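Long-range contact in D-alanyl-D-alanine carboxypeptidase (Enterococcus faecalis V583, PDB 5ZHF), which cleaves the C-terminal D-alanine from peptidoglycan-derived pentapeptides as a zinc-dependent carboxypeptidase associated with vancomycin resistance: residues Arg175-Asp180 with Pro191-Tyr196. Residues are numbered along the deposited sequence; the frame is centred on the assembly and turned at random.
Sequences RRYPPD and PWHYRY. With ZN (zinc ion), chain C.
Arg175 faces Tyr194 as an antiparallel non-hydrogen-bonded pair, where edge strand 173-175 runs beside zinc-binding strand 193-196. Its CA makes a CH-pi contact over the phenol face, 3.9 Å from the Tyr194 ring centroid, and its CB lies 3.3 Å from Tyr194 OH. With CG anti to the backbone N (chi1 -175°), its extended chain passes the hydroxyl; NH2 touches Pro191 CB and hydrogen-bonds to Asn189, and NH1 forms a salt bridge with Asp165, as a long arginine can both pack and pair. Arg176 N gives a weak hydrogen bond to His193 O (3.3 Å), and its CB meets the imidazole edge at His193 CD2. Arginine fits because its stem packs on His193 and Arg195 CB while its charged end, like that of Arg195, salt-bridges Glu139. Tyr177 N reaches His193 O through a water, while its ring, 43° from the imidazole plane, brings Tyr177 CE2 over one imidazole face, 3.5 Å from His193 CD2. A flat ring suits this place, packing on the zinc-binding imidazole while its hydroxyl stays away from the metal. His193 ND1 binds zinc at 2.0 Å with His140 and Asp147, and NE2 is hydrogen-bonded to Glu139, which probably fixes the imidazole's rotation and strengthens ND1 as a zinc donor.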
ATOM      1  N   ARG A 175       7.548   1.611  -1.714  1.00 18.97           N
ATOM      2  CA  ARG A 175       7.357   0.434  -0.890  1.00 20.47           C
ATOM      3  C   ARG A 175       7.075   0.962   0.509  1.00 18.78           C
ATOM      4  O   ARG A 175       7.988   1.367   1.242  1.00 20.52           O
ATOM      5  CB  ARG A 175       8.605  -0.456  -0.927  1.00 21.04           C
ATOM      6  CG  ARG A 175       8.441  -1.762  -0.187  1.00 22.42           C
ATOM      7  CD  ARG A 175       9.743  -2.524  -0.176  1.00 22.26           C
ATOM      8  NE  ARG A 175       9.625  -3.793   0.543  1.00 23.65           N
ATOM      9  CZ  ARG A 175      10.534  -4.770   0.489  1.00 24.95           C
ATOM     10  NH1 ARG A 175      11.616  -4.659  -0.275  1.00 26.42           N
ATOM     11  NH2 ARG A 175      10.341  -5.884   1.176  1.00 26.31           N
ATOM     12  N   ARG A 176       5.793   1.025   0.836  1.00 18.24           N
ATOM     13  CA  ARG A 176       5.333   1.833   1.959  1.00 18.96           C
ATOM     14  C   ARG A 176       5.784   1.318   3.318  1.00 19.32           C
ATOM     15  O   ARG A 176       5.987   2.117   4.248  1.00 19.51           O
ATOM     16  CB  ARG A 176       3.821   1.877   1.945  1.00 19.61           C
ATOM     17  CG  ARG A 176       3.181   2.721   3.023  1.00 19.45           C
ATOM     18  CD  ARG A 176       3.600   4.159   2.916  1.00 19.67           C
ATOM     19  NE  ARG A 176       2.964   4.974   3.937  1.00 19.78           N
ATOM     20  CZ  ARG A 176       3.420   5.162   5.179  1.00 20.52           C
ATOM     21  NH1 ARG A 176       4.501   4.514   5.628  1.00 20.29           N
ATOM     22  NH2 ARG A 176       2.761   5.985   5.989  1.00 21.59           N
ATOM     23  N   TYR A 177       5.866  -0.001   3.442  1.00 19.13           N
ATOM     24  CA  TYR A 177       6.118  -0.666   4.726  1.00 20.32           C
ATOM     25  C   TYR A 177       7.344  -1.576   4.618  1.00 20.00           C
ATOM     26  O   TYR A 177       7.214  -2.796   4.604  1.00 23.06           O
ATOM     27  CB  TYR A 177       4.890  -1.442   5.163  1.00 21.04           C
ATOM     28  CG  TYR A 177       3.615  -0.622   5.251  1.00 20.50           C
ATOM     29  CD1 TYR A 177       3.544   0.525   6.059  1.00 20.47           C
ATOM     30  CD2 TYR A 177       2.482  -0.969   4.506  1.00 20.55           C
ATOM     31  CE1 TYR A 177       2.376   1.262   6.153  1.00 20.49           C
ATOM     32  CE2 TYR A 177       1.305  -0.226   4.595  1.00 20.65           C
ATOM     33  CZ  TYR A 177       1.260   0.900   5.401  1.00 21.15           C
ATOM     34  OH  TYR A 177       0.078   1.633   5.486  1.00 21.81           O
ATOM     35  N   PRO A 178       8.527  -0.970   4.526  1.00 22.00           N
ATOM     36  CA  PRO A 178       9.726  -1.776   4.333  1.00 22.79           C
ATOM     37  C   PRO A 178      10.140  -2.523   5.590  1.00 23.97           C
ATOM     38  O   PRO A 178       9.764  -2.144   6.700  1.00 20.92           O
ATOM     39  CB  PRO A 178      10.788  -0.758   3.905  1.00 24.21           C
ATOM     40  CG  PRO A 178      10.328   0.537   4.379  1.00 24.47           C
ATOM     41  CD  PRO A 178       8.837   0.472   4.550  1.00 23.30           C
ATOM     42  N   PRO A 179      10.885  -3.619   5.410  1.00 25.52           N
ATOM     43  CA  PRO A 179      11.193  -4.479   6.556  1.00 26.86           C
ATOM     44  C   PRO A 179      12.056  -3.822   7.635  1.00 27.48           C
ATOM     45  O   PRO A 179      11.970  -4.199   8.799  1.00 29.60           O
ATOM     46  CB  PRO A 179      11.920  -5.680   5.917  1.00 27.20           C
ATOM     47  CG  PRO A 179      12.356  -5.234   4.571  1.00 28.01           C
ATOM     48  CD  PRO A 179      11.376  -4.181   4.136  1.00 27.74           C
ATOM     49  N   ASP A 180      12.869  -2.852   7.252  1.00 26.34           N
ATOM     50  CA  ASP A 180      13.763  -2.180   8.198  1.00 27.89           C
ATOM     51  C   ASP A 180      13.169  -0.933   8.863  1.00 27.62           C
ATOM     52  O   ASP A 180      13.888  -0.227   9.547  1.00 29.42           O
ATOM     53  CB  ASP A 180      15.100  -1.853   7.516  1.00 29.95           C
ATOM     54  CG  ASP A 180      14.975  -0.836   6.418  1.00 33.62           C
ATOM     55  OD1 ASP A 180      13.891  -0.705   5.807  1.00 34.57           O
ATOM     56  OD2 ASP A 180      15.981  -0.155   6.159  1.00 39.17           O
ATOM     57  N   PRO A 191       5.525  -6.562   1.200  1.00 20.89           N
ATOM     58  CA  PRO A 191       6.220  -6.217  -0.048  1.00 20.45           C
ATOM     59  C   PRO A 191       5.311  -6.004  -1.257  1.00 18.62           C
ATOM     60  O   PRO A 191       5.788  -5.621  -2.320  1.00 20.29           O
ATOM     61  CB  PRO A 191       7.157  -7.421  -0.276  1.00 21.69           C
ATOM     62  CG  PRO A 191       6.506  -8.534   0.452  1.00 22.25           C
ATOM     63  CD  PRO A 191       5.904  -7.914   1.674  1.00 22.23           C
ATOM     64  N   TRP A 192       4.009  -6.275  -1.072  1.00 19.44           N
ATOM     65  CA  TRP A 192       2.949  -5.989  -2.045  1.00 19.01           C
ATOM     66  C   TRP A 192       2.374  -4.565  -1.984  1.00 17.93           C
ATOM     67  O   TRP A 192       1.758  -4.135  -2.957  1.00 16.55           O
ATOM     68  CB  TRP A 192       1.779  -6.972  -1.851  1.00 19.44           C
ATOM     69  CG  TRP A 192       1.308  -7.061  -0.460  1.00 20.13           C
ATOM     70  CD1 TRP A 192       0.389  -6.262   0.160  1.00 20.69           C
ATOM     71  CD2 TRP A 192       1.746  -8.000   0.541  1.00 22.01           C
ATOM     72  NE1 TRP A 192       0.239  -6.637   1.456  1.00 21.48           N
ATOM     73  CE2 TRP A 192       1.059  -7.698   1.723  1.00 21.88           C
ATOM     74  CE3 TRP A 192       2.659  -9.054   0.547  1.00 22.06           C
ATOM     75  CZ2 TRP A 192       1.235  -8.435   2.904  1.00 23.34           C
ATOM     76  CZ3 TRP A 192       2.844  -9.776   1.725  1.00 23.73           C
ATOM     77  CH2 TRP A 192       2.124  -9.473   2.874  1.00 23.92           C
ATOM     78  N   HIS A 193       2.526  -3.865  -0.858  1.00 17.38           N
ATOM     79  CA  HIS A 193       1.737  -2.627  -0.626  1.00 17.73           C
ATOM     80  C   HIS A 193       2.536  -1.382  -1.074  1.00 17.60           C
ATOM     81  O   HIS A 193       3.529  -1.012  -0.442  1.00 18.85           O
ATOM     82  CB  HIS A 193       1.310  -2.515   0.829  1.00 18.36           C
ATOM     83  CG  HIS A 193       0.480  -1.309   1.125  1.00 17.84           C
ATOM     84  ND1 HIS A 193      -0.866  -1.374   1.419  1.00 18.62           N
ATOM     85  CD2 HIS A 193       0.814   0.002   1.168  1.00 18.40           C
ATOM     86  CE1 HIS A 193      -1.316  -0.153   1.652  1.00 19.67           C
ATOM     87  NE2 HIS A 193      -0.310   0.698   1.527  1.00 18.84           N
ATOM     88  N   TYR A 194       2.084  -0.775  -2.174  1.00 17.17           N
ATOM     89  CA  TYR A 194       2.708   0.394  -2.804  1.00 18.57           C
ATOM     90  C   TYR A 194       1.789   1.624  -2.730  1.00 18.00           C
ATOM     91  O   TYR A 194       0.575   1.531  -2.958  1.00 17.13           O
ATOM     92  CB  TYR A 194       3.175   0.061  -4.239  1.00 18.48           C
ATOM     93  CG  TYR A 194       4.497  -0.662  -4.137  1.00 18.52           C
ATOM     94  CD1 TYR A 194       4.561  -2.000  -3.751  1.00 19.28           C
ATOM     95  CD2 TYR A 194       5.707   0.026  -4.297  1.00 18.98           C
ATOM     96  CE1 TYR A 194       5.796  -2.644  -3.586  1.00 18.78           C
ATOM     97  CE2 TYR A 194       6.927  -0.596  -4.125  1.00 19.41           C
ATOM     98  CZ  TYR A 194       6.980  -1.928  -3.745  1.00 19.48           C
ATOM     99  OH  TYR A 194       8.223  -2.486  -3.560  1.00 19.81           O
ATOM    100  N   ARG A 195       2.397   2.765  -2.380  1.00 17.38           N
ATOM    101  CA  ARG A 195       1.683   4.032  -2.116  1.00 17.07           C
ATOM    102  C   ARG A 195       2.177   5.067  -3.096  1.00 16.86           C
ATOM    103  O   ARG A 195       3.393   5.240  -3.260  1.00 17.00           O
ATOM    104  CB  ARG A 195       1.966   4.488  -0.678  1.00 18.09           C
ATOM    105  CG  ARG A 195       1.685   5.948  -0.343  1.00 18.03           C
ATOM    106  CD  ARG A 195       0.233   6.354  -0.531  1.00 17.89           C
ATOM    107  NE  ARG A 195       0.181   7.812  -0.507  1.00 18.85           N
ATOM    108  CZ  ARG A 195       0.048   8.576   0.558  1.00 19.82           C
ATOM    109  NH1 ARG A 195      -0.159   8.062   1.769  1.00 19.28           N
ATOM    110  NH2 ARG A 195       0.070   9.905   0.393  1.00 18.56           N
ATOM    111  N   TYR A 196       1.243   5.749  -3.756  1.00 17.15           N
ATOM    112  CA  TYR A 196       1.598   6.847  -4.630  1.00 18.22           C
ATOM    113  C   TYR A 196       1.860   8.113  -3.802  1.00 17.61           C
ATOM    114  O   TYR A 196       0.975   8.575  -3.071  1.00 17.81           O
ATOM    115  CB  TYR A 196       0.494   7.158  -5.621  1.00 17.32           C
ATOM    116  CG  TYR A 196       0.909   8.241  -6.595  1.00 18.84           C
ATOM    117  CD1 TYR A 196       1.762   7.960  -7.658  1.00 19.95           C
ATOM    118  CD2 TYR A 196       0.496   9.571  -6.406  1.00 19.69           C
ATOM    119  CE1 TYR A 196       2.153   8.951  -8.550  1.00 22.42           C
ATOM    120  CE2 TYR A 196       0.884  10.569  -7.293  1.00 21.17           C
ATOM    121  CZ  TYR A 196       1.705  10.268  -8.348  1.00 21.90           C
ATOM    122  OH  TYR A 196       2.079  11.248  -9.247  1.00 23.68           O
TER
HETATM  123 ZN    ZN C 301      -2.144  -2.899   1.209  1.00 19.60          ZN
HETATM  124  O   HOH W   1       5.277  -1.989   1.525  1.00 19.02           O
HETATM  125  O   HOH W   2      -1.791  -4.411   2.793  1.00 19.59           O